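Local coordinates for putative exported protein (PDB 3IEE), which is of unknown function but is a mainly helical, probably exported protein whose lipoprotein-type N-terminal signal suggests attachment to a membrane, at residues Gly35-Met40 with Thr98-Ala103; Ile27-Thr32 with Asp149-Phe154. One frame throughout, in Å; residues are numbered along the deposited sequence.

Contact 1: Gly35-Met40 with Thr98-Ala103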
ATOM      1  N   GLY A  35       6.331  -1.076  -6.822  1.00 15.30           N
ATOM      2  CA  GLY A  35       5.699  -1.540  -8.067  1.00 16.35           C
ATOM      3  C   GLY A  35       5.139  -2.948  -8.008  1.00 13.93           C
ATOM      4  O   GLY A  35       4.022  -3.239  -8.469  1.00 16.36           O
ATOM      5  N   VAL A  36       5.904  -3.838  -7.403  1.00 12.97           N
ATOM      6  CA  VAL A  36       5.528  -5.241  -7.259  1.00 14.04           C
ATOM      7  C   VAL A  36       4.302  -5.382  -6.384  1.00 14.17           C
ATOM      8  O   VAL A  36       3.341  -6.104  -6.704  1.00 14.57           O
ATOM      9  CB  VAL A  36       6.667  -6.125  -6.684  1.00 12.61           C
ATOM     10  CG1 VAL A  36       6.115  -7.475  -6.292  1.00 12.77           C
ATOM     11  CG2 VAL A  36       7.831  -6.282  -7.708  1.00 14.15           C
ATOM     12  N   LEU A  37       4.304  -4.686  -5.256  1.00 14.09           N
ATOM     13  CA  LEU A  37       3.174  -4.806  -4.341  1.00 15.19           C
ATOM     14  C   LEU A  37       1.899  -4.131  -4.869  1.00 14.22           C
ATOM     15  O   LEU A  37       0.777  -4.536  -4.558  1.00 13.89           O
ATOM     16  CB  LEU A  37       3.609  -4.226  -2.994  1.00 12.93           C
ATOM     17  CG  LEU A  37       4.684  -5.087  -2.324  1.00 11.80           C
ATOM     18  CD1 LEU A  37       5.314  -4.340  -1.141  1.00 13.90           C
ATOM     19  CD2 LEU A  37       4.133  -6.439  -1.851  1.00 12.82           C
ATOM     20  N   LYS A  38       2.082  -3.072  -5.634  1.00 14.26           N
ATOM     21  CA  LYS A  38       0.970  -2.435  -6.368  1.00 17.82           C
ATOM     22  C   LYS A  38       0.325  -3.451  -7.291  1.00 18.01           C
ATOM     23  O   LYS A  38      -0.900  -3.542  -7.333  1.00 19.69           O
ATOM     24  CB  LYS A  38       1.458  -1.185  -7.108  1.00 16.63           C
ATOM     25  CG  LYS A  38       0.421  -0.569  -7.998  1.00 24.17           C
ATOM     26  CD  LYS A  38       0.902   0.664  -8.697  1.00 29.38           C
ATOM     27  CE  LYS A  38      -0.182   1.214  -9.624  1.00 35.26           C
ATOM     28  NZ  LYS A  38       0.449   2.028 -10.703  1.00 37.86           N
ATOM     29  N   ASP A  39       1.149  -4.221  -7.995  1.00 17.70           N
ATOM     30  CA  ASP A  39       0.712  -5.190  -8.988  1.00 19.78           C
ATOM     31  C   ASP A  39       0.112  -6.455  -8.374  1.00 17.28           C
ATOM     32  O   ASP A  39      -0.864  -7.003  -8.908  1.00 18.64           O
ATOM     33  CB  ASP A  39       1.921  -5.620  -9.834  1.00 22.60           C
ATOM     34  CG  ASP A  39       1.649  -5.648 -11.291  1.00 31.18           C
ATOM     35  OD1 ASP A  39       0.761  -4.905 -11.738  1.00 35.57           O
ATOM     36  OD2 ASP A  39       2.355  -6.425 -12.013  1.00 38.13           O
HETATM   37  N   MSE A  40       0.712  -6.935  -7.280  1.00 14.93           N
HETATM   38  CA  MSE A  40       0.374  -8.207  -6.634  1.00 16.43           C
HETATM   39  C   MSE A  40      -0.821  -8.141  -5.702  1.00 16.89           C
HETATM   40  O   MSE A  40      -1.464  -9.165  -5.509  1.00 17.21           O
HETATM   41  CB  MSE A  40       1.553  -8.791  -5.866  1.00 15.47           C
HETATM   42  CG  MSE A  40       2.697  -9.206  -6.759  1.00 18.60           C
HETATM   43 SE   MSE A  40       2.166 -10.698  -7.949  0.75 22.66          SE
HETATM   44  CE  MSE A  40       1.645  -9.732  -9.574  1.00 21.00           C
ATOM     45  N   THR A  98       7.300 -14.383   0.273  1.00 14.27           N
ATOM     46  CA  THR A  98       6.973 -15.805   0.034  1.00 15.40           C
ATOM     47  C   THR A  98       5.523 -16.072   0.466  1.00 16.23           C
ATOM     48  O   THR A  98       4.742 -16.687  -0.293  1.00 18.03           O
ATOM     49  CB  THR A  98       7.979 -16.747   0.708  1.00 18.97           C
ATOM     50  OG1 THR A  98       9.270 -16.533   0.123  1.00 19.18           O
ATOM     51  CG2 THR A  98       7.565 -18.231   0.505  1.00 19.07           C
ATOM     52  N   GLY A  99       5.173 -15.584   1.652  1.00 16.62           N
ATOM     53  CA  GLY A  99       3.817 -15.693   2.184  1.00 17.87           C
ATOM     54  C   GLY A  99       2.778 -15.009   1.338  1.00 17.79           C
ATOM     55  O   GLY A  99       1.663 -15.528   1.134  1.00 18.45           O
ATOM     56  N   LEU A 100       3.110 -13.831   0.826  1.00 15.26           N
ATOM     57  CA  LEU A 100       2.232 -13.114  -0.077  1.00 15.30           C
ATOM     58  C   LEU A 100       1.963 -13.899  -1.361  1.00 15.71           C
ATOM     59  O   LEU A 100       0.788 -14.072  -1.772  1.00 16.22           O
ATOM     60  CB  LEU A 100       2.866 -11.739  -0.424  1.00 14.43           C
ATOM     61  CG  LEU A 100       2.097 -10.942  -1.483  1.00 18.01           C
ATOM     62  CD1 LEU A 100       0.598 -10.806  -1.193  1.00 22.38           C
ATOM     63  CD2 LEU A 100       2.729  -9.590  -1.672  1.00 18.16           C
ATOM     64  N   PHE A 101       3.025 -14.390  -1.993  1.00 16.76           N
ATOM     65  CA  PHE A 101       2.874 -15.080  -3.269  1.00 15.30           C
ATOM     66  C   PHE A 101       2.050 -16.361  -3.046  1.00 17.72           C
ATOM     67  O   PHE A 101       1.206 -16.698  -3.869  1.00 18.47           O
ATOM     68  CB  PHE A 101       4.223 -15.378  -3.937  1.00 17.46           C
ATOM     69  CG  PHE A 101       4.927 -14.146  -4.496  1.00 16.81           C
ATOM     70  CD1 PHE A 101       4.303 -13.294  -5.398  1.00 22.03           C
ATOM     71  CD2 PHE A 101       6.252 -13.897  -4.175  1.00 16.43           C
ATOM     72  CE1 PHE A 101       4.992 -12.163  -5.911  1.00 19.77           C
ATOM     73  CE2 PHE A 101       6.915 -12.801  -4.665  1.00 19.11           C
ATOM     74  CZ  PHE A 101       6.296 -11.922  -5.534  1.00 20.61           C
ATOM     75  N   GLN A 102       2.242 -17.002  -1.900  1.00 17.23           N
ATOM     76  CA  GLN A 102       1.504 -18.248  -1.564  1.00 19.93           C
ATOM     77  C   GLN A 102       0.019 -17.948  -1.327  1.00 19.41           C
ATOM     78  O   GLN A 102      -0.842 -18.642  -1.871  1.00 16.95           O
ATOM     79  CB  GLN A 102       2.113 -18.964  -0.348  1.00 22.24           C
ATOM     80  CG  GLN A 102       3.411 -19.753  -0.673  1.00 27.72           C
ATOM     81  CD  GLN A 102       4.023 -20.543   0.510  1.00 26.03           C
ATOM     82  OE1 GLN A 102       3.366 -20.779   1.524  1.00 32.37           O
ATOM     83  NE2 GLN A 102       5.296 -20.933   0.365  1.00 23.72           N
ATOM     84  N   ALA A 103      -0.272 -16.901  -0.542  1.00 18.70           N
ATOM     85  CA  ALA A 103      -1.660 -16.518  -0.273  1.00 18.74           C
ATOM     86  C   ALA A 103      -2.387 -16.123  -1.543  1.00 18.22           C
ATOM     87  O   ALA A 103      -3.561 -16.482  -1.728  1.00 17.98           O
ATOM     88  CB  ALA A 103      -1.763 -15.433   0.801  1.00 15.82           C
TER
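Leu37 and Leu100 meet through a single methyl each, Leu37 CD2 lying 3.5 Å from Leu100 CD2, which is tight for two carbons. Beside them Met40, present as selenomethionine, turns its selenium to the rim of the Phe101 ring. Met40 SE is 3.8 Å from Phe101 CE1 and lies 89° off the ring normal, so this is an edge-on Met-aromatic contact, in which the polarisable selenium faces the ring hydrogens. Met40 CG touches the same Phe101 CE1, also at 3.8 Å. Bends at chi2 and chi3 set the selenium beside the ring edge.

Long side chains are needed here because the axes of the two short helical segments come no closer than 12.0 Å. Leu100 answers by reaching out with CG anti to its backbone N (chi1 174°). The segments run in nearly the same direction, 21° apart. At the end of helix 17-40 Lys144 NZ hydrogen-bonds to Leu37 O, and Arg104 NE makes a weak hydrogen bond to Met40 O, two cationic groups suited to last-turn carbonyls. Helix 123-162 lies against both leucines, with Ile147 and Phe148 on Leu37 and Met140 and Tyr143 on Leu100, while loop residues Val70 and Ser72 pack on Met40 and Phe101.

Contact 2: Ile27-Thr32 with Asp149-Phe154. With EDO (1,2-ethanediol), chain H.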
ATOM      1  N   ILE A  27      17.143   2.046  -1.685  1.00 13.33           N
ATOM      2  CA  ILE A  27      16.038   2.763  -2.367  1.00 14.69           C
ATOM      3  C   ILE A  27      15.554   2.034  -3.626  1.00 13.43           C
ATOM      4  O   ILE A  27      14.338   1.957  -3.868  1.00 15.85           O
ATOM      5  CB  ILE A  27      16.388   4.252  -2.618  1.00 15.06           C
ATOM      6  CG1 ILE A  27      16.678   4.986  -1.295  1.00 16.14           C
ATOM      7  CG2 ILE A  27      15.238   4.964  -3.344  1.00 18.20           C
ATOM      8  CD1 ILE A  27      15.534   5.025  -0.386  1.00 22.87           C
ATOM      9  N   LYS A  28      16.493   1.457  -4.379  0.50 14.33           N
ATOM     10  CA  LYS A  28      16.189   0.599  -5.527  0.50 15.43           C
ATOM     11  C   LYS A  28      15.217  -0.505  -5.120  0.50 15.19           C
ATOM     12  O   LYS A  28      14.165  -0.683  -5.732  0.50 11.85           O
ATOM     13  CB  LYS A  28      17.454  -0.016  -6.085  0.50 17.93           C
ATOM     14  CG  LYS A  28      18.256   0.906  -7.006  0.50 22.16           C
ATOM     15  CD  LYS A  28      19.645   0.316  -7.252  0.50 23.05           C
ATOM     16  CE  LYS A  28      20.330   0.824  -8.526  0.50 27.59           C
ATOM     17  NZ  LYS A  28      21.634   0.155  -8.686  0.50 26.00           N
ATOM     18  N   TYR A  29      15.555  -1.211  -4.043  1.00 14.18           N
ATOM     19  CA  TYR A  29      14.697  -2.325  -3.570  1.00 13.25           C
ATOM     20  C   TYR A  29      13.316  -1.854  -3.147  1.00 12.94           C
ATOM     21  O   TYR A  29      12.306  -2.531  -3.428  1.00 13.37           O
ATOM     22  CB  TYR A  29      15.381  -3.113  -2.472  1.00 14.01           C
ATOM     23  CG  TYR A  29      14.629  -4.347  -2.032  1.00 10.81           C
ATOM     24  CD1 TYR A  29      13.640  -4.263  -1.046  1.00 14.11           C
ATOM     25  CD2 TYR A  29      14.876  -5.592  -2.600  1.00 11.50           C
ATOM     26  CE1 TYR A  29      12.953  -5.411  -0.618  1.00 16.37           C
ATOM     27  CE2 TYR A  29      14.198  -6.741  -2.187  1.00 15.23           C
ATOM     28  CZ  TYR A  29      13.205  -6.633  -1.199  1.00 15.29           C
ATOM     29  OH  TYR A  29      12.506  -7.734  -0.767  1.00 13.40           O
ATOM     30  N   TYR A  30      13.250  -0.707  -2.482  1.00 14.37           N
ATOM     31  CA  TYR A  30      11.989  -0.071  -2.138  1.00 13.13           C
ATOM     32  C   TYR A  30      11.189   0.223  -3.412  1.00 12.35           C
ATOM     33  O   TYR A  30      10.008  -0.091  -3.495  1.00 13.83           O
ATOM     34  CB  TYR A  30      12.174   1.257  -1.372  1.00 17.54           C
ATOM     35  CG  TYR A  30      10.843   1.981  -1.184  1.00 15.39           C
ATOM     36  CD1 TYR A  30       9.979   1.648  -0.155  1.00 16.84           C
ATOM     37  CD2 TYR A  30      10.431   2.959  -2.083  1.00 20.10           C
ATOM     38  CE1 TYR A  30       8.747   2.288  -0.008  1.00 19.06           C
ATOM     39  CE2 TYR A  30       9.211   3.588  -1.937  1.00 19.29           C
ATOM     40  CZ  TYR A  30       8.378   3.269  -0.920  1.00 22.74           C
ATOM     41  OH  TYR A  30       7.162   3.952  -0.826  1.00 25.22           O
ATOM     42  N   ASN A  31      11.815   0.846  -4.403  1.00 15.38           N
ATOM     43  CA  ASN A  31      11.079   1.215  -5.603  1.00 15.87           C
ATOM     44  C   ASN A  31      10.557   0.016  -6.370  1.00 14.36           C
ATOM     45  O   ASN A  31       9.412   0.040  -6.868  1.00 15.56           O
ATOM     46  CB  ASN A  31      11.951   2.111  -6.509  1.00 16.60           C
ATOM     47  CG  ASN A  31      12.142   3.520  -5.931  1.00 15.39           C
ATOM     48  OD1 ASN A  31      11.283   4.045  -5.201  1.00 23.99           O
ATOM     49  ND2 ASN A  31      13.240   4.166  -6.333  1.00 22.51           N
ATOM     50  N   THR A  32      11.356  -1.039  -6.446  1.00 13.37           N
ATOM     51  CA  THR A  32      10.897  -2.272  -7.063  1.00 14.97           C
ATOM     52  C   THR A  32       9.729  -2.855  -6.257  1.00 15.92           C
ATOM     53  O   THR A  32       8.735  -3.311  -6.828  1.00 13.77           O
ATOM     54  CB  THR A  32      12.037  -3.294  -7.195  1.00 15.75           C
ATOM     55  OG1 THR A  32      13.012  -2.758  -8.107  1.00 16.42           O
ATOM     56  CG2 THR A  32      11.515  -4.657  -7.679  1.00 17.63           C
ATOM     57  N   ASP A 149       6.594  -1.648   6.105  1.00 10.44           N
ATOM     58  CA  ASP A 149       6.992  -1.364   7.495  1.00 13.23           C
ATOM     59  C   ASP A 149       8.446  -1.770   7.786  1.00 14.64           C
ATOM     60  O   ASP A 149       9.152  -1.051   8.451  1.00 14.63           O
ATOM     61  CB  ASP A 149       6.108  -2.089   8.501  1.00 14.41           C
ATOM     62  CG  ASP A 149       4.647  -1.550   8.571  1.00 19.85           C
ATOM     63  OD1 ASP A 149       4.324  -0.462   8.062  1.00 17.30           O
ATOM     64  OD2 ASP A 149       3.815  -2.314   9.141  1.00 18.92           O
ATOM     65  N   ILE A 150       8.862  -2.924   7.268  1.00 12.49           N
ATOM     66  CA  ILE A 150      10.252  -3.409   7.378  1.00 12.33           C
ATOM     67  C   ILE A 150      11.218  -2.420   6.744  1.00 13.01           C
ATOM     68  O   ILE A 150      12.279  -2.069   7.331  1.00 13.94           O
ATOM     69  CB  ILE A 150      10.383  -4.822   6.746  1.00 10.82           C
ATOM     70  CG1 ILE A 150       9.646  -5.864   7.616  1.00 16.58           C
ATOM     71  CG2 ILE A 150      11.862  -5.215   6.538  1.00 12.55           C
ATOM     72  CD1 ILE A 150       9.285  -7.129   6.886  1.00 18.27           C
ATOM     73  N   LEU A 151      10.857  -1.967   5.543  1.00 12.91           N
ATOM     74  CA  LEU A 151      11.738  -1.074   4.742  1.00 12.49           C
ATOM     75  C   LEU A 151      11.887   0.343   5.304  1.00 15.90           C
ATOM     76  O   LEU A 151      12.954   1.012   5.135  1.00 15.17           O
ATOM     77  CB  LEU A 151      11.256  -1.023   3.300  1.00 13.79           C
ATOM     78  CG  LEU A 151      11.410  -2.352   2.557  1.00 10.38           C
ATOM     79  CD1 LEU A 151      10.716  -2.258   1.187  1.00 13.13           C
ATOM     80  CD2 LEU A 151      12.876  -2.803   2.369  1.00 12.95           C
ATOM     81  N   SER A 152      10.810   0.829   5.922  1.00 14.36           N
ATOM     82  CA  SER A 152      10.734   2.226   6.340  1.00 15.58           C
ATOM     83  C   SER A 152      11.969   2.819   7.055  1.00 14.82           C
ATOM     84  O   SER A 152      12.480   3.895   6.682  1.00 16.78           O
ATOM     85  CB  SER A 152       9.439   2.410   7.143  1.00 17.13           C
ATOM     86  OG  SER A 152       9.317   3.763   7.490  1.00 26.24           O
ATOM     87  N   PRO A 153      12.440   2.159   8.119  1.00 15.72           N
ATOM     88  CA  PRO A 153      13.632   2.685   8.809  1.00 17.93           C
ATOM     89  C   PRO A 153      14.887   2.760   7.938  1.00 16.38           C
ATOM     90  O   PRO A 153      15.696   3.720   8.053  1.00 15.89           O
ATOM     91  CB  PRO A 153      13.808   1.732  10.004  1.00 17.92           C
ATOM     92  CG  PRO A 153      12.917   0.612   9.812  1.00 21.24           C
ATOM     93  CD  PRO A 153      11.899   0.946   8.750  1.00 17.39           C
ATOM     94  N   PHE A 154      15.027   1.795   7.027  1.00 15.35           N
ATOM     95  CA  PHE A 154      16.218   1.687   6.182  1.00 14.67           C
ATOM     96  C   PHE A 154      16.171   2.668   5.026  1.00 14.45           C
ATOM     97  O   PHE A 154      17.196   3.277   4.688  1.00 12.80           O
ATOM     98  CB  PHE A 154      16.364   0.253   5.701  1.00 16.71           C
ATOM     99  CG  PHE A 154      16.449  -0.704   6.855  1.00 16.93           C
ATOM    100  CD1 PHE A 154      17.392  -0.457   7.879  1.00 21.71           C
ATOM    101  CD2 PHE A 154      15.519  -1.693   7.037  1.00 17.58           C
ATOM    102  CE1 PHE A 154      17.466  -1.284   9.029  1.00 22.89           C
ATOM    103  CE2 PHE A 154      15.605  -2.551   8.186  1.00 17.01           C
ATOM    104  CZ  PHE A 154      16.563  -2.312   9.180  1.00 20.40           C
TER
HETATM  105  C1  EDO H 307       3.079   2.385   0.468  1.00 36.56           C
HETATM  106  O1  EDO H 307       2.640   2.637   1.822  1.00 26.90           O
HETATM  107  C2  EDO H 307       4.004   3.482  -0.071  1.00 36.64           C
HETATM  108  O2  EDO H 307       5.319   3.418   0.545  1.00 40.61           O
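Tyr29 hydrogen-bonds through its OH to the carbonyl oxygen of Val78, while nearer its root the ring touches Leu151 through CD1. The closest atoms are Tyr29 CD1 and Leu151 CD2, 3.8 Å apart, and the two side chains cross at about a right angle. Leu151 thus enters between consecutive tyrosines. Its other methyl, Leu151 CD1, lies 4.2 Å from both CA and CD1 of Tyr30. A branched leucine suits this place, since its two methyls serve both neighbours.

Both tyrosines have CG anti to the backbone N, yet they leave the helix at successive positions and their rings diverge. Tyr30 OH approaches O2 of a bound 1,2-ethanediol, probably from the crystallisation liquor, at a distance too short to be taken literally. Ser180 also bonds the diol and makes a weak hydrogen bond to Tyr30 OH. Phe85 meets the Tyr29 ring edge-to-face and touches Leu151 too.

Just beyond Leu151 the helix kinks, for Pro153 has no N-H to give and Phe154 N makes a weak 2.9 Å hydrogen bond to Leu151 O. The chemistry is divided: apolar carbons join the helices, while Tyr29 OH is satisfied by Val78 and Tyr30 OH turns to the diol and, weakly, to Ser180.

From the N terminus, helix 17-40 supplies the first half of both contacts: 27-32 comes first, and 35-40 follows after two intervening residues. The chain then passes through helix 43-56 and the short helix 75-78 before helix 87-119 returns to 35-40, where contact 1 closes a loop of 57 residues. Helix 123-162 comes next and meets 27-32, so that contact 2 closes a loop of 116 residues, which contains the whole of the smaller one; the two nest and do not cross. Their centres are about 15 Å apart. Together they fasten one long helix to two helices consecutive in the chain, uniting three helices of the DUF6845 region in a bundle.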